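Local atomic coordinates of nickel ABC transporter (Nickel-binding protein) (Bacillus halodurans, PDB entry 3T66), a protein that probably acts as the extracellular solute-binding component of an ABC transporter, capturing nickel or a peptide-like solute for uptake. Residues 286-291 with 473-478; 239-244 with 281-286; 269-274 with 453-458. One frame throughout, in Å; residues are numbered along the deposited sequence.

Interaction 1 of 3, residues 286-291 with 473-478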
loop_
_atom_site.group_PDB
_atom_site.type_symbol
_atom_site.label_atom_id
_atom_site.label_comp_id
_atom_site.label_asym_id
_atom_site.label_seq_id
_atom_site.Cartn_x
_atom_site.Cartn_y
_atom_site.Cartn_z
ATOM N N PRO A 286 9.159 -1.389 -8.743
ATOM C CA PRO A 286 8.427 -0.652 -7.761
ATOM C C PRO A 286 7.022 -1.203 -7.629
ATOM O O PRO A 286 6.485 -1.133 -6.549
ATOM C CB PRO A 286 8.378 0.727 -8.350
ATOM C CG PRO A 286 8.359 0.504 -9.724
ATOM C CD PRO A 286 9.228 -0.649 -10.004
ATOM N N PHE A 287 6.469 -1.802 -8.690
ATOM C CA PHE A 287 5.063 -2.220 -8.726
ATOM C C PHE A 287 4.894 -3.699 -8.733
ATOM O O PHE A 287 5.625 -4.401 -9.440
ATOM C CB PHE A 287 4.364 -1.694 -9.978
ATOM C CG PHE A 287 4.511 -0.210 -10.181
ATOM C CD1 PHE A 287 4.249 0.676 -9.152
ATOM C CD2 PHE A 287 4.931 0.284 -11.390
ATOM C CE1 PHE A 287 4.379 2.002 -9.320
ATOM C CE2 PHE A 287 5.067 1.609 -11.554
ATOM C CZ PHE A 287 4.773 2.478 -10.512
ATOM N N ILE A 288 3.901 -4.177 -7.990
ATOM C CA ILE A 288 3.665 -5.604 -7.886
ATOM C C ILE A 288 3.173 -6.209 -9.182
ATOM O O ILE A 288 2.430 -5.601 -9.933
ATOM C CB ILE A 288 2.728 -6.000 -6.735
ATOM C CG1 ILE A 288 1.523 -5.095 -6.672
ATOM C CG2 ILE A 288 3.459 -5.941 -5.420
ATOM C CD1 ILE A 288 0.363 -5.827 -6.180
ATOM N N PRO A 289 3.575 -7.437 -9.431
ATOM C CA PRO A 289 3.302 -7.935 -10.745
ATOM C C PRO A 289 1.814 -7.874 -11.144
ATOM O O PRO A 289 1.525 -7.604 -12.294
ATOM C CB PRO A 289 3.828 -9.380 -10.669
ATOM C CG PRO A 289 4.810 -9.361 -9.480
ATOM C CD PRO A 289 4.121 -8.478 -8.538
ATOM N N THR A 290 0.895 -8.095 -10.217
ATOM C CA THR A 290 -0.519 -8.252 -10.552
ATOM C C THR A 290 -1.225 -6.964 -11.016
ATOM O O THR A 290 -2.358 -6.989 -11.516
ATOM C CB THR A 290 -1.269 -8.877 -9.388
ATOM O OG1 THR A 290 -0.420 -8.860 -8.231
ATOM C CG2 THR A 290 -1.539 -10.306 -9.683
ATOM N N LEU A 291 -0.525 -5.842 -10.862
ATOM C CA LEU A 291 -1.035 -4.529 -11.234
ATOM C C LEU A 291 -1.147 -4.484 -12.732
ATOM O O LEU A 291 -0.378 -5.147 -13.421
ATOM C CB LEU A 291 -0.113 -3.435 -10.737
ATOM C CG LEU A 291 -0.348 -2.990 -9.295
ATOM C CD1 LEU A 291 0.887 -2.339 -8.749
ATOM C CD2 LEU A 291 -1.498 -1.995 -9.172
ATOM N N THR A 473 -7.172 -12.776 1.927
ATOM C CA THR A 473 -6.274 -11.718 2.435
ATOM C C THR A 473 -6.013 -10.667 1.329
ATOM O O THR A 473 -5.319 -10.942 0.338
ATOM C CB THR A 473 -4.875 -12.262 2.847
ATOM O OG1 THR A 473 -4.985 -13.581 3.382
ATOM C CG2 THR A 473 -4.192 -11.340 3.858
ATOM N N THR A 474 -6.522 -9.457 1.507
ATOM C CA THR A 474 -6.499 -8.491 0.410
ATOM C C THR A 474 -5.274 -7.612 0.367
ATOM O O THR A 474 -4.767 -7.189 1.404
ATOM C CB THR A 474 -7.672 -7.564 0.493
ATOM O OG1 THR A 474 -7.524 -6.716 1.641
ATOM C CG2 THR A 474 -8.950 -8.390 0.554
ATOM N N ARG A 475 -4.830 -7.301 -0.845
ATOM C CA ARG A 475 -3.630 -6.522 -1.061
ATOM C C ARG A 475 -3.701 -5.091 -0.570
ATOM O O ARG A 475 -2.702 -4.560 -0.080
ATOM C CB ARG A 475 -3.267 -6.563 -2.526
ATOM C CG ARG A 475 -2.700 -7.912 -2.880
ATOM C CD ARG A 475 -2.165 -7.943 -4.297
ATOM N NE ARG A 475 -3.301 -8.042 -5.165
ATOM C CZ ARG A 475 -3.753 -9.168 -5.676
ATOM N NH1 ARG A 475 -3.110 -10.306 -5.463
ATOM N NH2 ARG A 475 -4.837 -9.117 -6.434
ATOM N N SER A 476 -4.856 -4.448 -0.706
ATOM C CA SER A 476 -4.975 -3.063 -0.294
ATOM C C SER A 476 -4.924 -3.042 1.216
ATOM O O SER A 476 -4.567 -2.042 1.853
ATOM C CB SER A 476 -6.292 -2.509 -0.767
ATOM O OG SER A 476 -7.335 -3.394 -0.424
ATOM N N GLU A 477 -5.284 -4.184 1.787
ATOM C CA GLU A 477 -5.455 -4.301 3.211
ATOM C C GLU A 477 -6.638 -3.507 3.707
ATOM O O GLU A 477 -6.640 -3.087 4.854
ATOM C CB GLU A 477 -4.192 -3.813 3.903
ATOM C CG GLU A 477 -3.019 -4.751 3.732
ATOM C CD GLU A 477 -1.963 -4.458 4.745
ATOM O OE1 GLU A 477 -2.113 -4.916 5.887
ATOM O OE2 GLU A 477 -0.995 -3.753 4.409
ATOM N N TYR A 478 -7.626 -3.268 2.852
ATOM C CA TYR A 478 -8.776 -2.516 3.274
ATOM C C TYR A 478 -9.878 -3.474 3.566
ATOM O O TYR A 478 -10.816 -3.146 4.260
ATOM C CB TYR A 478 -9.247 -1.575 2.193
ATOM C CG TYR A 478 -8.251 -0.506 1.856
ATOM C CD1 TYR A 478 -7.288 -0.107 2.774
ATOM C CD2 TYR A 478 -8.279 0.126 0.601
ATOM C CE1 TYR A 478 -6.364 0.876 2.449
ATOM C CE2 TYR A 478 -7.353 1.122 0.266
ATOM C CZ TYR A 478 -6.403 1.498 1.197
ATOM O OH TYR A 478 -5.488 2.488 0.871
#
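I288 and R475 meet through aliphatic carbon: I288 CD1 lies 3.8 Å from R475 CD, while the two CA atoms stay 10.0 Å apart, so the side chains, chiefly the long arginine, span the gap between two loops. The isoleucine presents its delta methyl because CG1 sits between the backbone N and the carbonyl carbon (chi1 45°). T290 adds a polar but unbonded approach. Its OG1 stands over one face of the R475 guanidinium, displaced toward the rim and 4.1 Å from NH1, a position above the plane that does not suit a bond from an N-H lying in it. A bend in the arginine at chi3 (-77°) brings the guanidinium round under T290. NH1 also forms a long, weak ion pair with E237.

The next shell shapes both loops. A type I turn from I288 to L291, closed by L291 N to I288 O at 3.1 Å, sets I288 and T290 on the same side. Beyond R475, S476 OG accepts from Y478 N at 3.3 Å, an ST turn. The 101 Å² buried is small, and T290 is exposed, so this is a partly buried loop-to-loop contact. Around it, R475 leans on T236 and T290 on E237 of strand 231-237, I288 rests on H456 of strand 451-464, and F287 packs against T438 and A442 of helix 431-447.

Interaction 2 of 3, residues 239-244 with 281-286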
loop_
_atom_site.group_PDB
_atom_site.type_symbol
_atom_site.label_atom_id
_atom_site.label_comp_id
_atom_site.label_asym_id
_atom_site.label_seq_id
_atom_site.Cartn_x
_atom_site.Cartn_y
_atom_site.Cartn_z
ATOM N N PHE A 239 1.193 -3.157 -1.191
ATOM C CA PHE A 239 1.621 -2.221 -2.238
ATOM C C PHE A 239 2.949 -1.615 -1.951
ATOM O O PHE A 239 3.512 -0.956 -2.832
ATOM C CB PHE A 239 0.666 -1.054 -2.449
ATOM C CG PHE A 239 -0.624 -1.450 -3.025
ATOM C CD1 PHE A 239 -1.802 -0.946 -2.529
ATOM C CD2 PHE A 239 -0.681 -2.361 -4.048
ATOM C CE1 PHE A 239 -3.006 -1.356 -3.069
ATOM C CE2 PHE A 239 -1.880 -2.749 -4.569
ATOM C CZ PHE A 239 -3.024 -2.260 -4.079
ATOM N N ARG A 240 3.431 -1.784 -0.715
ATOM C CA ARG A 240 4.720 -1.190 -0.344
ATOM C C ARG A 240 5.891 -1.986 -0.890
ATOM O O ARG A 240 5.775 -3.186 -1.121
ATOM C CB ARG A 240 4.825 -0.985 1.151
ATOM C CG ARG A 240 5.785 -1.865 1.908
ATOM C CD ARG A 240 6.290 -1.113 3.156
ATOM N NE ARG A 240 5.303 -0.196 3.747
ATOM C CZ ARG A 240 5.367 1.134 3.680
ATOM N NH1 ARG A 240 6.358 1.741 3.035
ATOM N NH2 ARG A 240 4.427 1.861 4.258
ATOM N N THR A 241 7.002 -1.312 -1.156
ATOM C CA THR A 241 8.137 -1.974 -1.752
ATOM C C THR A 241 9.340 -1.465 -1.013
ATOM O O THR A 241 9.411 -0.257 -0.708
ATOM C CB THR A 241 8.248 -1.675 -3.282
ATOM O OG1 THR A 241 7.212 -2.369 -3.983
ATOM C CG2 THR A 241 9.592 -2.142 -3.887
ATOM N N HIS A 242 10.276 -2.365 -0.703
ATOM C CA HIS A 242 11.542 -1.888 -0.178
ATOM C C HIS A 242 12.528 -1.669 -1.277
ATOM O O HIS A 242 12.554 -2.435 -2.227
ATOM C CB HIS A 242 12.134 -2.854 0.834
ATOM C CG HIS A 242 11.326 -2.965 2.073
ATOM N ND1 HIS A 242 10.588 -1.910 2.564
ATOM C CD2 HIS A 242 11.106 -4.008 2.902
ATOM C CE1 HIS A 242 9.966 -2.296 3.665
ATOM N NE2 HIS A 242 10.267 -3.563 3.891
ATOM N N ASN A 243 13.359 -0.651 -1.135
ATOM C CA ASN A 243 14.406 -0.441 -2.100
ATOM C C ASN A 243 15.629 0.211 -1.522
ATOM O O ASN A 243 15.597 0.799 -0.434
ATOM C CB ASN A 243 13.885 0.461 -3.221
ATOM C CG ASN A 243 13.418 1.805 -2.710
ATOM O OD1 ASN A 243 14.165 2.544 -2.070
ATOM N ND2 ASN A 243 12.159 2.128 -2.982
ATOM N N LEU A 244 16.707 0.134 -2.278
ATOM C CA LEU A 244 17.815 1.077 -2.122
ATOM C C LEU A 244 17.530 2.305 -2.976
ATOM O O LEU A 244 17.718 2.269 -4.190
ATOM C CB LEU A 244 19.151 0.462 -2.571
ATOM C CG LEU A 244 19.636 -0.803 -1.877
ATOM C CD1 LEU A 244 20.982 -1.231 -2.417
ATOM C CD2 LEU A 244 19.700 -0.508 -0.426
ATOM N N GLU A 281 7.972 -11.122 -0.494
ATOM C CA GLU A 281 8.193 -11.565 -1.900
ATOM C C GLU A 281 9.245 -10.700 -2.643
ATOM O O GLU A 281 9.388 -9.504 -2.380
ATOM C CB GLU A 281 6.867 -11.615 -2.695
ATOM N N VAL A 282 9.985 -11.317 -3.562
ATOM C CA VAL A 282 10.954 -10.611 -4.399
ATOM C C VAL A 282 10.255 -9.465 -5.155
ATOM O O VAL A 282 9.170 -9.645 -5.686
ATOM C CB VAL A 282 11.627 -11.568 -5.426
ATOM C CG1 VAL A 282 12.834 -10.937 -6.045
ATOM C CG2 VAL A 282 12.079 -12.829 -4.775
ATOM N N ALA A 283 10.857 -8.280 -5.179
ATOM C CA ALA A 283 10.375 -7.233 -6.070
ATOM C C ALA A 283 11.273 -7.226 -7.276
ATOM O O ALA A 283 12.489 -7.231 -7.119
ATOM C CB ALA A 283 10.391 -5.905 -5.402
ATOM N N ASP A 284 10.676 -7.292 -8.467
ATOM C CA ASP A 284 11.377 -7.069 -9.729
ATOM C C ASP A 284 11.251 -5.580 -10.102
ATOM O O ASP A 284 11.641 -5.171 -11.198
ATOM C CB ASP A 284 10.754 -7.881 -10.884
ATOM C CG ASP A 284 10.517 -9.377 -10.556
ATOM O OD1 ASP A 284 11.450 -10.075 -10.057
ATOM O OD2 ASP A 284 9.399 -9.873 -10.873
ATOM N N GLY A 285 10.673 -4.782 -9.204
ATOM C CA GLY A 285 10.378 -3.388 -9.501
ATOM C C GLY A 285 9.518 -2.664 -8.468
ATOM O O GLY A 285 9.183 -3.234 -7.437
ATOM N N PRO A 286 9.159 -1.389 -8.743
ATOM C CA PRO A 286 8.427 -0.652 -7.761
ATOM C C PRO A 286 7.022 -1.203 -7.629
ATOM O O PRO A 286 6.485 -1.133 -6.549
ATOM C CB PRO A 286 8.378 0.727 -8.350
ATOM C CG PRO A 286 8.359 0.504 -9.724
ATOM C CD PRO A 286 9.228 -0.649 -10.004
#
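T241 is the residue of 239-244 that carries this contact, with its two branches doing different work. The polar part is a hydrogen bond from T241 OG1 to the backbone oxygen of P286, 2.9 Å long. The position of OG1 is less certain than that number suggests, because it lies too close to another atom of the model, and the bond is read with that caution. OG1 is also weakly hydrogen-bonded to H456 ND1 of strand 451-464. T388 OG1 bonds to P286 O as well, so the carbonyl has a second hydroxyl partner if the T241 bond holds as modelled.

The apolar part belongs to the methyl. With CG2 anti to the backbone N, and OG1 beside that nitrogen (chi1 -72°), T241 CG2 is carried 3.7 Å from G285 O and 4.1 Å from A283 CB. P286, by contrast, takes part through its carbonyl; its CB points away from 239-244. Replacing T241 by alanine removes both branches and would probably leave P286 O with T388 as its remaining hydroxyl partner and open a gap beside the A283 methyl.

Backbone pairing explains why the segments lie close, although they are not paired to each other. H242 bonds to L454 and I455, and E281 to H456, so strand 451-464 runs antiparallel to both 240-246 and 280-282. The T241 and P286 CA atoms come within 6.2 Å. The arrangement is a strand-to-loop contact, in which a threonine of strand 240-246 meets the chain leaving strand 280-282, in a protein whose family belongs to the periplasmic-binding-protein clan.

Interaction 3 of 3, residues 269-274 with 453-458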
loop_
_atom_site.group_PDB
_atom_site.type_symbol
_atom_site.label_atom_id
_atom_site.label_comp_id
_atom_site.label_asym_id
_atom_site.label_seq_id
_atom_site.Cartn_x
_atom_site.Cartn_y
_atom_site.Cartn_z
ATOM N N GLN A 269 16.282 -13.055 -2.908
ATOM C CA GLN A 269 15.684 -14.208 -2.229
ATOM C C GLN A 269 16.190 -14.376 -0.787
ATOM O O GLN A 269 15.398 -14.686 0.109
ATOM C CB GLN A 269 15.811 -15.516 -3.031
ATOM C CG GLN A 269 14.916 -16.639 -2.509
ATOM C CD GLN A 269 13.394 -16.394 -2.733
ATOM O OE1 GLN A 269 12.946 -16.124 -3.862
ATOM N NE2 GLN A 269 12.606 -16.512 -1.655
ATOM N N GLU A 270 17.486 -14.153 -0.560
ATOM C CA GLU A 270 18.042 -14.319 0.781
ATOM C C GLU A 270 17.449 -13.305 1.724
ATOM O O GLU A 270 17.363 -13.574 2.911
ATOM C CB GLU A 270 19.582 -14.222 0.852
ATOM C CG GLU A 270 20.435 -15.258 0.042
ATOM C CD GLU A 270 19.824 -16.665 -0.020
ATOM O OE1 GLU A 270 19.412 -17.102 -1.130
ATOM O OE2 GLU A 270 19.750 -17.326 1.043
ATOM N N ILE A 271 17.044 -12.143 1.221
ATOM C CA ILE A 271 16.341 -11.190 2.071
ATOM C C ILE A 271 14.984 -11.747 2.396
ATOM O O ILE A 271 14.502 -11.569 3.497
ATOM C CB ILE A 271 16.112 -9.819 1.437
ATOM C CG1 ILE A 271 17.342 -9.339 0.658
ATOM C CG2 ILE A 271 15.728 -8.807 2.523
ATOM C CD1 ILE A 271 18.248 -8.369 1.422
ATOM N N VAL A 272 14.362 -12.434 1.446
ATOM C CA VAL A 272 13.048 -12.995 1.700
ATOM C C VAL A 272 13.163 -14.006 2.822
ATOM O O VAL A 272 12.278 -14.110 3.671
ATOM C CB VAL A 272 12.440 -13.672 0.449
ATOM C CG1 VAL A 272 11.113 -14.334 0.795
ATOM C CG2 VAL A 272 12.255 -12.658 -0.702
ATOM N N ASP A 273 14.275 -14.730 2.844
ATOM C CA ASP A 273 14.403 -15.848 3.763
ATOM C C ASP A 273 15.206 -15.588 5.022
ATOM O O ASP A 273 14.671 -15.757 6.115
ATOM C CB ASP A 273 14.789 -17.094 3.002
ATOM C CG ASP A 273 13.679 -17.507 2.038
ATOM O OD1 ASP A 273 12.504 -17.161 2.343
ATOM O OD2 ASP A 273 13.949 -18.138 0.981
ATOM N N THR A 274 16.449 -15.135 4.888
ATOM C CA THR A 274 17.284 -14.865 6.053
ATOM C C THR A 274 16.772 -13.699 6.909
ATOM O O THR A 274 17.134 -13.556 8.084
ATOM C CB THR A 274 18.741 -14.608 5.650
ATOM N N PHE A 453 15.018 -2.016 -6.592
ATOM C CA PHE A 453 13.855 -2.474 -5.851
ATOM C C PHE A 453 14.087 -3.866 -5.350
ATOM O O PHE A 453 14.305 -4.788 -6.139
ATOM C CB PHE A 453 12.583 -2.337 -6.681
ATOM C CG PHE A 453 12.280 -0.931 -7.014
ATOM C CD1 PHE A 453 11.693 -0.095 -6.059
ATOM C CD2 PHE A 453 12.682 -0.401 -8.218
ATOM C CE1 PHE A 453 11.438 1.257 -6.323
ATOM C CE2 PHE A 453 12.459 0.949 -8.512
ATOM C CZ PHE A 453 11.833 1.788 -7.557
ATOM N N LEU A 454 14.060 -3.983 -4.019
ATOM C CA LEU A 454 14.408 -5.191 -3.291
ATOM C C LEU A 454 13.237 -6.115 -3.065
ATOM O O LEU A 454 13.086 -7.127 -3.749
ATOM C CB LEU A 454 14.991 -4.789 -1.957
ATOM C CG LEU A 454 16.195 -3.878 -2.122
ATOM C CD1 LEU A 454 16.553 -3.268 -0.763
ATOM C CD2 LEU A 454 17.338 -4.689 -2.701
ATOM N N ILE A 455 12.404 -5.790 -2.093
ATOM C CA ILE A 455 11.280 -6.666 -1.812
ATOM C C ILE A 455 9.893 -5.999 -1.648
ATOM O O ILE A 455 9.733 -4.757 -1.566
ATOM C CB ILE A 455 11.555 -7.573 -0.604
ATOM C CG1 ILE A 455 11.597 -6.767 0.681
ATOM C CG2 ILE A 455 12.846 -8.408 -0.795
ATOM C CD1 ILE A 455 11.486 -7.644 1.944
ATOM N N HIS A 456 8.903 -6.871 -1.612
ATOM C CA HIS A 456 7.539 -6.521 -1.338
ATOM C C HIS A 456 7.204 -7.245 -0.038
ATOM O O HIS A 456 7.036 -8.460 -0.033
ATOM C CB HIS A 456 6.608 -7.056 -2.452
ATOM C CG HIS A 456 6.850 -6.469 -3.807
ATOM N ND1 HIS A 456 6.995 -5.115 -4.026
ATOM C CD2 HIS A 456 6.924 -7.056 -5.025
ATOM C CE1 HIS A 456 7.158 -4.895 -5.319
ATOM N NE2 HIS A 456 7.115 -6.056 -5.948
ATOM N N PRO A 457 7.101 -6.513 1.072
ATOM C CA PRO A 457 6.750 -7.224 2.310
ATOM C C PRO A 457 5.258 -7.683 2.356
ATOM O O PRO A 457 4.321 -6.926 1.942
ATOM C CB PRO A 457 7.084 -6.200 3.417
ATOM C CG PRO A 457 6.967 -4.866 2.753
ATOM C CD PRO A 457 7.265 -5.062 1.277
ATOM N N SER A 458 5.060 -8.905 2.874
ATOM C CA SER A 458 3.736 -9.555 2.922
ATOM C C SER A 458 2.852 -9.221 4.095
ATOM O O SER A 458 3.315 -9.103 5.223
ATOM C CB SER A 458 3.880 -11.061 2.856
ATOM O OG SER A 458 4.317 -11.438 1.561
#
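I455, the residue that meets the helix, belongs to a classic beta bulge: L454 and I455 both face H242 on the adjoining strand 240-246. From this irregular point I455 projects toward 269-274, and one methyl, CG2, touches both helix residues. I455 CG2 lies 4.2 Å from I271 CB and 4.3 Å from V272 CG2, thereby meeting two consecutive positions of the helix. Its place follows from the first torsion (chi1 69°), which sets CG2 beside the backbone N and anti to the carbonyl carbon. On the helix side, I271 meets the strand at its branch point CB, whereas V272 offers a gamma methyl from the flank.

The nearest CA atoms, of V272 and I455, are 7.5 Å apart, and 140 Å² is buried in all. The helix is wider than an alpha helix at 271-274, a pi-type turn. Q269 NE2 makes a weak bond to D273 OD2 at 3.4 Å on the exposed side, away from the apolar seam. V282 extends that seam by packing on V272, and M276 and A280 also touch I455. A separate polar tie, R268 NE to F453 O, links the start of the helix to the strand.

Between these two segments the contact rests on packing of branched carbons and gives little directional restraint; the R268-F453 bond supplies a directional tie beside it.

In the fold
Strand 451-464 connects the three contacts: it carries I455 in interaction 3, pairs with both strands of interaction 2, and touches the loop of interaction 1 through H456. Interactions 2 and 3 are buried, their centres 8 Å apart, and E281 O to H456 N (2.8 Å) is a probable hydrogen bond between them. Interaction 1 is only partly buried and shares P286 with interaction 2. F239 of interaction 2 reaches into interaction 1, its ring touching S476 and I288; F239 CE1 lies 3.8 Å from S476 CA. Chemistry follows place: branched aliphatic carbons beneath a helix in interaction 3, a hydroxyl on a carbonyl in interaction 2, and a mixed aliphatic and guanidinium contact at the loops.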